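Local atomic coordinates of hypothetical protein Atu2684 (Agrobacterium tumefaciens, PDB entry 2AXO), a protein that is of unknown function but contains a domain of the thioredoxin clan, with a disulfide formed within a Cys-X-X-Cys sequence. Residues A[44-49]-A[62-67]; A[118-123]-A[135-140]; A[238-243]-A[249-254]. All blocks are in the same frame, centred on the assembly; numbering follows the deposited sequence.

Contact 1 (A[44-49]-A[62-67]); sequences GVVELF and EALRKM
Val46 and Leu64 meet because each carries a carbon opposite its own backbone N: CG1 of Val46 (chi1 176°), and CG of Leu64, from which both methyls reach the strand. Together with Leu48 and Met67 they pack the first strand of a beta-alpha-beta crossover (strand 45-50, helix 58-70, strand 74-79) against its helix, as in the thioredoxin fold. In thioredoxins a Cys-X-X-Cys sequence stands at the start of this helix, and the Cys54-Cys57 disulfide, just ahead of helix 58-70, is consistent with that arrangement.

The short axes run at 153° to one another and approach to 10.0 Å, a separation bridged by apolar side chains without any cross-segment hydrogen bond. Leu64 forks over the strand. Its CD1 lies 4.1 Å from Val46 CG1, the two side chains sliding past each other in opposite directions, while its CD2 rests 3.9 Å from Leu48 CD2. Met67, a selenomethionine, completes the set one helical turn further on. A bend at its last torsion (chi3 -78°) swings CE to 4.0 Å from Val46 CG1, crossing the valine at about a right angle. Val46 CG1 is therefore touched by two methyls.

Beyond these segments, Met67 also reaches Ile134 and Tyr135 of helix 131-143, and Leu64 touches Ser77. All four residues that meet are buried. The solvent-exposed side of the helix is polar: Lys66 NZ forms a salt bridge with Glu62 OE2 at 3.0 Å, on that oxygen's anti lone pair.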
loop_
_atom_site.group_PDB
_atom_site.type_symbol
_atom_site.label_atom_id
_atom_site.label_comp_id
_atom_site.label_asym_id
_atom_site.label_seq_id
_atom_site.Cartn_x
_atom_site.Cartn_y
_atom_site.Cartn_z
ATOM N N GLY A 44 -3.416 26.427 -5.857
ATOM C CA GLY A 44 -3.518 25.349 -4.886
ATOM C C GLY A 44 -2.372 24.357 -4.963
ATOM O O GLY A 44 -1.365 24.606 -5.629
ATOM N N VAL A 45 -2.530 23.229 -4.281
ATOM C CA VAL A 45 -1.514 22.189 -4.255
ATOM C C VAL A 45 -2.009 20.898 -4.894
ATOM O O VAL A 45 -3.109 20.421 -4.598
ATOM C CB VAL A 45 -1.076 21.890 -2.805
ATOM C CG1 VAL A 45 -0.064 20.749 -2.781
ATOM C CG2 VAL A 45 -0.472 23.144 -2.186
ATOM N N VAL A 46 -1.194 20.339 -5.785
ATOM C CA VAL A 46 -1.539 19.087 -6.449
ATOM C C VAL A 46 -0.446 18.057 -6.186
ATOM O O VAL A 46 0.674 18.204 -6.652
ATOM C CB VAL A 46 -1.699 19.284 -7.978
ATOM C CG1 VAL A 46 -1.960 17.941 -8.657
ATOM C CG2 VAL A 46 -2.851 20.241 -8.250
ATOM N N GLU A 47 -0.789 17.028 -5.419
ATOM C CA GLU A 47 0.139 15.967 -5.081
ATOM C C GLU A 47 -0.277 14.703 -5.797
ATOM O O GLU A 47 -1.310 14.112 -5.490
ATOM C CB GLU A 47 0.143 15.734 -3.574
ATOM C CG GLU A 47 0.722 16.894 -2.801
ATOM C CD GLU A 47 0.592 16.712 -1.308
ATOM O OE1 GLU A 47 -0.546 16.796 -0.806
ATOM O OE2 GLU A 47 1.628 16.470 -0.655
ATOM N N LEU A 48 0.538 14.295 -6.761
ATOM C CA LEU A 48 0.254 13.108 -7.552
ATOM C C LEU A 48 1.018 11.882 -7.082
ATOM O O LEU A 48 2.239 11.923 -6.915
ATOM C CB LEU A 48 0.610 13.385 -9.014
ATOM C CG LEU A 48 0.591 12.208 -9.988
ATOM C CD1 LEU A 48 -0.847 11.804 -10.283
ATOM C CD2 LEU A 48 1.308 12.611 -11.270
ATOM N N PHE A 49 0.291 10.792 -6.858
ATOM C CA PHE A 49 0.914 9.537 -6.466
ATOM C C PHE A 49 0.906 8.717 -7.743
ATOM O O PHE A 49 -0.145 8.472 -8.341
ATOM C CB PHE A 49 0.131 8.878 -5.331
ATOM C CG PHE A 49 0.185 9.671 -4.060
ATOM C CD1 PHE A 49 -0.684 10.741 -3.854
ATOM C CD2 PHE A 49 1.193 9.438 -3.127
ATOM C CE1 PHE A 49 -0.545 11.574 -2.740
ATOM C CE2 PHE A 49 1.340 10.262 -2.013
ATOM C CZ PHE A 49 0.472 11.334 -1.819
ATOM N N GLU A 62 1.818 13.455 -17.368
ATOM C CA GLU A 62 1.822 14.527 -18.360
ATOM C C GLU A 62 1.002 15.694 -17.827
ATOM O O GLU A 62 1.402 16.853 -17.939
ATOM C CB GLU A 62 1.214 14.040 -19.684
ATOM C CG GLU A 62 1.082 15.134 -20.744
ATOM C CD GLU A 62 0.198 14.726 -21.918
ATOM O OE1 GLU A 62 0.543 13.753 -22.624
ATOM O OE2 GLU A 62 -0.845 15.382 -22.132
ATOM N N ALA A 63 -0.149 15.375 -17.242
ATOM C CA ALA A 63 -1.028 16.387 -16.681
ATOM C C ALA A 63 -0.246 17.253 -15.703
ATOM O O ALA A 63 -0.259 18.485 -15.790
ATOM C CB ALA A 63 -2.203 15.723 -15.967
ATOM N N LEU A 64 0.443 16.605 -14.769
ATOM C CA LEU A 64 1.220 17.332 -13.769
ATOM C C LEU A 64 2.311 18.188 -14.404
ATOM O O LEU A 64 2.510 19.342 -14.018
ATOM C CB LEU A 64 1.856 16.360 -12.774
ATOM C CG LEU A 64 2.619 16.990 -11.602
ATOM C CD1 LEU A 64 1.653 17.737 -10.678
ATOM C CD2 LEU A 64 3.333 15.891 -10.832
ATOM N N ARG A 65 3.019 17.620 -15.371
ATOM C CA ARG A 65 4.087 18.346 -16.038
ATOM C C ARG A 65 3.564 19.653 -16.631
ATOM O O ARG A 65 4.235 20.686 -16.562
ATOM C CB ARG A 65 4.708 17.470 -17.128
ATOM C CG ARG A 65 5.887 18.105 -17.842
ATOM C CD ARG A 65 6.579 17.090 -18.741
ATOM N NE ARG A 65 5.612 16.365 -19.561
ATOM C CZ ARG A 65 5.932 15.456 -20.475
ATOM N NH1 ARG A 65 7.207 15.149 -20.697
ATOM N NH2 ARG A 65 4.974 14.854 -21.170
ATOM N N LYS A 66 2.358 19.600 -17.200
ATOM C CA LYS A 66 1.731 20.776 -17.808
ATOM C C LYS A 66 1.363 21.838 -16.773
ATOM O O LYS A 66 1.519 23.031 -17.018
ATOM C CB LYS A 66 0.487 20.357 -18.605
ATOM C CG LYS A 66 0.841 19.581 -19.873
ATOM C CD LYS A 66 -0.351 19.330 -20.790
ATOM C CE LYS A 66 -1.342 18.360 -20.183
ATOM N NZ LYS A 66 -2.308 17.840 -21.205
HETATM N N MSE A 67 0.873 21.392 -15.620
HETATM C CA MSE A 67 0.515 22.309 -14.557
HETATM C C MSE A 67 1.774 22.933 -13.956
HETATM O O MSE A 67 1.795 24.121 -13.638
HETATM C CB MSE A 67 -0.300 21.572 -13.494
HETATM C CG MSE A 67 -1.657 21.084 -14.000
HETATM SE SE MSE A 67 -2.686 20.222 -12.593
HETATM C CE MSE A 67 -1.782 18.532 -12.588
#

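Contact 2 (A[118-123]-A[135-140]); sequences AILNGR and YDRLDA
The amide of Asn121 is the flat group that takes part in this contact, and a methyl of Leu138 stands above its plane. Leu138 CD2 lies 3.8 Å from Asn121 CG, displaced from the position directly over that carbon, and the two side chains approach at a slant. The meeting is van der Waals in character, whichever way round the amide is placed. The other flat group near the boundary, the guanidinium of Arg137, extends beyond it: NH2 forms a salt bridge with Asp124, and the aliphatic root of the arginine does the packing.

That root meets Leu120. Arg137 CB sits 3.5 Å from Leu120 CD1, and CG follows at 3.9 Å; a bend at chi2 (-44°) lets the chain turn past the leucine before running on to its charged end. Leu120 thus touches two successive helix residues with different parts of itself, the CD1 methyl against Arg137 and CB against Leu138 CD2 at 4.1 Å. Leu138 CD2 is consequently shared between Leu120 and the amide of Asn121.

The strand ends here in a tight reversal. Arg123 N bonds to Leu120 O at 2.8 Å, and Asn121 and Gly122 both have positive phi, so that Leu120 to Arg123 form a type I' turn leading into strand 124-127. Around the contact, Val46 packs on both leucines, while Ile134 and Phe141 of the same helix also touch Leu120. A beta hairpin, strands 117-120 and 124-127, followed by a helix that folds back across one face of the sheet is the C-terminal beta-beta-alpha half of the thioredoxin fold.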
loop_
_atom_site.group_PDB
_atom_site.type_symbol
_atom_site.label_atom_id
_atom_site.label_comp_id
_atom_site.label_asym_id
_atom_site.label_seq_id
_atom_site.Cartn_x
_atom_site.Cartn_y
_atom_site.Cartn_z
ATOM N N ALA A 118 -4.477 11.995 -7.491
ATOM C CA ALA A 118 -4.020 13.328 -7.152
ATOM C C ALA A 118 -4.781 13.811 -5.927
ATOM O O ALA A 118 -6.002 13.664 -5.838
ATOM C CB ALA A 118 -4.235 14.283 -8.324
ATOM N N ILE A 119 -4.044 14.365 -4.973
ATOM C CA ILE A 119 -4.633 14.897 -3.754
ATOM C C ILE A 119 -4.581 16.415 -3.920
ATOM O O ILE A 119 -3.525 16.974 -4.209
ATOM C CB ILE A 119 -3.820 14.453 -2.505
ATOM C CG1 ILE A 119 -3.775 12.919 -2.425
ATOM C CG2 ILE A 119 -4.431 15.045 -1.242
ATOM C CD1 ILE A 119 -5.143 12.253 -2.284
ATOM N N LEU A 120 -5.725 17.076 -3.761
ATOM C CA LEU A 120 -5.795 18.521 -3.950
ATOM C C LEU A 120 -5.917 19.296 -2.631
ATOM O O LEU A 120 -6.848 19.074 -1.852
ATOM C CB LEU A 120 -6.971 18.845 -4.883
ATOM C CG LEU A 120 -7.077 17.997 -6.165
ATOM C CD1 LEU A 120 -8.282 18.452 -6.967
ATOM C CD2 LEU A 120 -5.811 18.126 -7.003
ATOM N N ASN A 121 -4.973 20.205 -2.391
ATOM C CA ASN A 121 -4.937 21.008 -1.162
ATOM C C ASN A 121 -5.021 20.119 0.076
ATOM O O ASN A 121 -5.452 20.567 1.139
ATOM C CB ASN A 121 -6.102 22.013 -1.117
ATOM C CG ASN A 121 -5.953 23.155 -2.110
ATOM O OD1 ASN A 121 -6.790 24.068 -2.147
ATOM N ND2 ASN A 121 -4.904 23.119 -2.917
ATOM N N GLY A 122 -4.618 18.861 -0.069
ATOM C CA GLY A 122 -4.675 17.933 1.043
ATOM C C GLY A 122 -6.092 17.681 1.533
ATOM O O GLY A 122 -6.275 17.062 2.582
ATOM N N ARG A 123 -7.080 18.134 0.754
ATOM C CA ARG A 123 -8.507 18.029 1.097
ATOM C C ARG A 123 -9.348 16.973 0.374
ATOM O O ARG A 123 -10.346 16.511 0.922
ATOM C CB ARG A 123 -9.199 19.384 0.870
ATOM C CG ARG A 123 -8.760 20.523 1.775
ATOM C CD ARG A 123 -9.438 21.831 1.355
ATOM N NE ARG A 123 -9.057 22.957 2.206
ATOM C CZ ARG A 123 -9.594 23.224 3.393
ATOM N NH1 ARG A 123 -10.551 22.451 3.879
ATOM N NH2 ARG A 123 -9.165 24.265 4.101
ATOM N N TYR A 135 -8.364 21.473 -11.737
ATOM C CA TYR A 135 -8.467 22.928 -11.722
ATOM C C TYR A 135 -9.846 23.398 -11.264
ATOM O O TYR A 135 -9.950 24.369 -10.518
ATOM C CB TYR A 135 -8.141 23.510 -13.103
ATOM C CG TYR A 135 -6.661 23.737 -13.317
ATOM C CD1 TYR A 135 -5.983 24.747 -12.627
ATOM C CD2 TYR A 135 -5.929 22.929 -14.185
ATOM C CE1 TYR A 135 -4.609 24.941 -12.798
ATOM C CE2 TYR A 135 -4.556 23.118 -14.361
ATOM C CZ TYR A 135 -3.905 24.123 -13.665
ATOM O OH TYR A 135 -2.548 24.305 -13.838
ATOM N N ASP A 136 -10.904 22.715 -11.705
ATOM C CA ASP A 136 -12.255 23.100 -11.293
ATOM C C ASP A 136 -12.426 22.868 -9.792
ATOM O O ASP A 136 -13.124 23.622 -9.117
ATOM C CB ASP A 136 -13.325 22.305 -12.057
ATOM C CG ASP A 136 -13.327 22.596 -13.553
ATOM O OD1 ASP A 136 -13.055 23.753 -13.950
ATOM O OD2 ASP A 136 -13.625 21.665 -14.336
ATOM N N ARG A 137 -11.789 21.822 -9.275
ATOM C CA ARG A 137 -11.871 21.516 -7.851
ATOM C C ARG A 137 -11.138 22.599 -7.065
ATOM O O ARG A 137 -11.656 23.113 -6.076
ATOM C CB ARG A 137 -11.243 20.151 -7.550
ATOM C CG ARG A 137 -12.096 19.220 -6.681
ATOM C CD ARG A 137 -12.728 19.937 -5.498
ATOM N NE ARG A 137 -13.310 19.008 -4.531
ATOM C CZ ARG A 137 -14.042 19.383 -3.485
ATOM N NH1 ARG A 137 -14.289 20.669 -3.276
ATOM N NH2 ARG A 137 -14.515 18.476 -2.639
ATOM N N LEU A 138 -9.930 22.945 -7.506
ATOM C CA LEU A 138 -9.143 23.975 -6.826
ATOM C C LEU A 138 -9.886 25.302 -6.795
ATOM O O LEU A 138 -9.814 26.040 -5.813
ATOM C CB LEU A 138 -7.790 24.160 -7.521
ATOM C CG LEU A 138 -6.830 22.981 -7.359
ATOM C CD1 LEU A 138 -5.552 23.240 -8.136
ATOM C CD2 LEU A 138 -6.523 22.795 -5.874
ATOM N N ASP A 139 -10.600 25.597 -7.877
ATOM C CA ASP A 139 -11.364 26.835 -7.978
ATOM C C ASP A 139 -12.517 26.806 -6.978
ATOM O O ASP A 139 -12.810 27.805 -6.319
ATOM C CB ASP A 139 -11.911 26.990 -9.398
ATOM C CG ASP A 139 -12.654 28.289 -9.595
ATOM O OD1 ASP A 139 -12.029 29.357 -9.435
ATOM O OD2 ASP A 139 -13.862 28.240 -9.914
ATOM N N ALA A 140 -13.166 25.649 -6.869
ATOM C CA ALA A 140 -14.277 25.481 -5.938
ATOM C C ALA A 140 -13.788 25.716 -4.514
ATOM O O ALA A 140 -14.497 26.298 -3.690
ATOM C CB ALA A 140 -14.868 24.078 -6.064
#

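Contact 3 (A[238-243]-A[249-254]); sequences LQTANA and AIVGAS
Leu238, Thr240 and Ala249 give up the most surface where the two arms of a beta hairpin pair. Leu238 bonds through both backbone polar atoms: its N reaches Gly252 O at 2.9 Å in a nearly straight bond (169°), and its O receives Val251 N at 2.9 Å. Val251 and Gly252 therefore both stand opposite this one leucine, a beta bulge. The leucine side chain leans on the bulge, with CD2 3.7 Å from Val251 CG2.

Thr240 grips Ala249 O twice. Its backbone N donates at 2.9 Å, and its hydroxyl OG1 donates at 2.8 Å, lying in the carbonyl plane, where it meets one of the oxygen's lone pairs. A chi1 of 65° swings OG1 back to that oxygen and brings it 3.8 Å from Ala249 CB.

Between these pairs, Gln239 lies across Ile250 on the face these two share, NE2 standing 3.5 Å from Ile250 CG1; the amide is held by hydrogen bonds of OE1 to Arg100 and of NE2 to Tyr104 OH and Ala248 O. Strand 172-186 flanks strand 232-241 on the side away from strand 247-257, the last strand of this antiparallel sheet, whose Ile250 packs on Val45 and Glu47 of strand 45-50.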
loop_
_atom_site.group_PDB
_atom_site.type_symbol
_atom_site.label_atom_id
_atom_site.label_comp_id
_atom_site.label_asym_id
_atom_site.label_seq_id
_atom_site.Cartn_x
_atom_site.Cartn_y
_atom_site.Cartn_z
ATOM N N LEU A 238 2.071 24.218 4.392
ATOM C CA LEU A 238 1.608 24.524 5.745
ATOM C C LEU A 238 0.390 23.622 5.877
ATOM O O LEU A 238 -0.721 23.989 5.488
ATOM C CB LEU A 238 1.211 25.996 5.869
ATOM C CG LEU A 238 0.871 26.478 7.289
ATOM C CD1 LEU A 238 2.068 26.295 8.220
ATOM C CD2 LEU A 238 0.468 27.938 7.223
ATOM N N GLN A 239 0.612 22.438 6.440
ATOM C CA GLN A 239 -0.434 21.438 6.532
ATOM C C GLN A 239 -1.014 21.090 7.894
ATOM O O GLN A 239 -0.293 20.778 8.842
ATOM C CB GLN A 239 0.076 20.170 5.826
ATOM C CG GLN A 239 -0.919 19.032 5.699
ATOM C CD GLN A 239 -0.525 18.036 4.620
ATOM O OE1 GLN A 239 0.661 17.736 4.424
ATOM N NE2 GLN A 239 -1.522 17.500 3.928
ATOM N N THR A 240 -2.339 21.150 7.972
ATOM C CA THR A 240 -3.054 20.814 9.193
ATOM C C THR A 240 -3.185 19.295 9.238
ATOM O O THR A 240 -2.889 18.606 8.264
ATOM C CB THR A 240 -4.471 21.418 9.202
ATOM O OG1 THR A 240 -5.259 20.830 8.154
ATOM C CG2 THR A 240 -4.406 22.917 8.996
ATOM N N ALA A 241 -3.645 18.781 10.372
ATOM C CA ALA A 241 -3.820 17.350 10.550
ATOM C C ALA A 241 -5.153 17.106 11.245
ATOM O O ALA A 241 -5.690 18.003 11.901
ATOM C CB ALA A 241 -2.683 16.791 11.385
ATOM N N ASN A 242 -5.701 15.906 11.084
ATOM C CA ASN A 242 -6.971 15.584 11.727
ATOM C C ASN A 242 -6.714 15.069 13.144
ATOM O O ASN A 242 -5.580 15.102 13.621
ATOM C CB ASN A 242 -7.748 14.550 10.898
ATOM C CG ASN A 242 -7.066 13.190 10.844
ATOM O OD1 ASN A 242 -7.503 12.304 10.112
ATOM N ND2 ASN A 242 -6.006 13.015 11.621
ATOM N N ALA A 243 -7.767 14.597 13.807
ATOM C CA ALA A 243 -7.669 14.086 15.176
ATOM C C ALA A 243 -6.694 12.922 15.322
ATOM O O ALA A 243 -6.079 12.745 16.376
ATOM C CB ALA A 243 -9.052 13.662 15.667
ATOM N N ALA A 249 -6.069 19.347 5.344
ATOM C CA ALA A 249 -6.009 20.564 4.535
ATOM C C ALA A 249 -4.691 21.331 4.611
ATOM O O ALA A 249 -4.134 21.542 5.684
ATOM C CB ALA A 249 -7.165 21.495 4.910
ATOM N N ILE A 250 -4.199 21.731 3.444
ATOM C CA ILE A 250 -2.979 22.515 3.332
ATOM C C ILE A 250 -3.506 23.935 3.152
ATOM O O ILE A 250 -4.220 24.212 2.186
ATOM C CB ILE A 250 -2.159 22.078 2.101
ATOM C CG1 ILE A 250 -1.717 20.625 2.280
ATOM C CG2 ILE A 250 -0.956 23.000 1.911
ATOM C CD1 ILE A 250 -1.067 20.002 1.051
ATOM N N VAL A 251 -3.175 24.822 4.085
ATOM C CA VAL A 251 -3.682 26.195 4.049
ATOM C C VAL A 251 -2.721 27.231 3.475
ATOM O O VAL A 251 -3.077 28.406 3.327
ATOM C CB VAL A 251 -4.120 26.647 5.461
ATOM C CG1 VAL A 251 -5.189 25.705 5.999
ATOM C CG2 VAL A 251 -2.932 26.684 6.393
ATOM N N GLY A 252 -1.512 26.792 3.141
ATOM C CA GLY A 252 -0.516 27.685 2.576
ATOM C C GLY A 252 0.547 26.845 1.908
ATOM O O GLY A 252 0.790 25.713 2.328
ATOM N N ALA A 253 1.182 27.373 0.866
ATOM C CA ALA A 253 2.211 26.605 0.184
ATOM C C ALA A 253 3.117 27.465 -0.677
ATOM O O ALA A 253 2.730 28.539 -1.141
ATOM C CB ALA A 253 1.572 25.515 -0.670
ATOM N N SER A 254 4.325 26.965 -0.894
ATOM C CA SER A 254 5.309 27.668 -1.687
ATOM C C SER A 254 6.325 26.693 -2.249
ATOM O O SER A 254 6.558 25.624 -1.683
ATOM C CB SER A 254 6.027 28.700 -0.816
ATOM O OG SER A 254 7.138 29.273 -1.488
#

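How the contacts relate
The three contacts show how a thioredoxin-like sheet is joined to a separate antiparallel sheet. Contacts 1 and 2, with centres 11 Å apart, share one sheet: strands 45-50 and 117-120 are neighbours, and probable hydrogen bonds join Glu47 O to Ile119 N (2.8 Å) and Val45 O to Asn121 N (2.9 Å). Contact 3 belongs to another sheet; its centre lies about 13 Å from that of contact 2 and about 18 Å from that of contact 1. Asn121 links the two through its O, 2.9 Å from Ile250 N, again probably hydrogen-bonded. Val45 CG2 meets Ala253 CB at 3.5 Å, and Arg100 bonds to both Glu47 of contact 1 and Gln239 of contact 3.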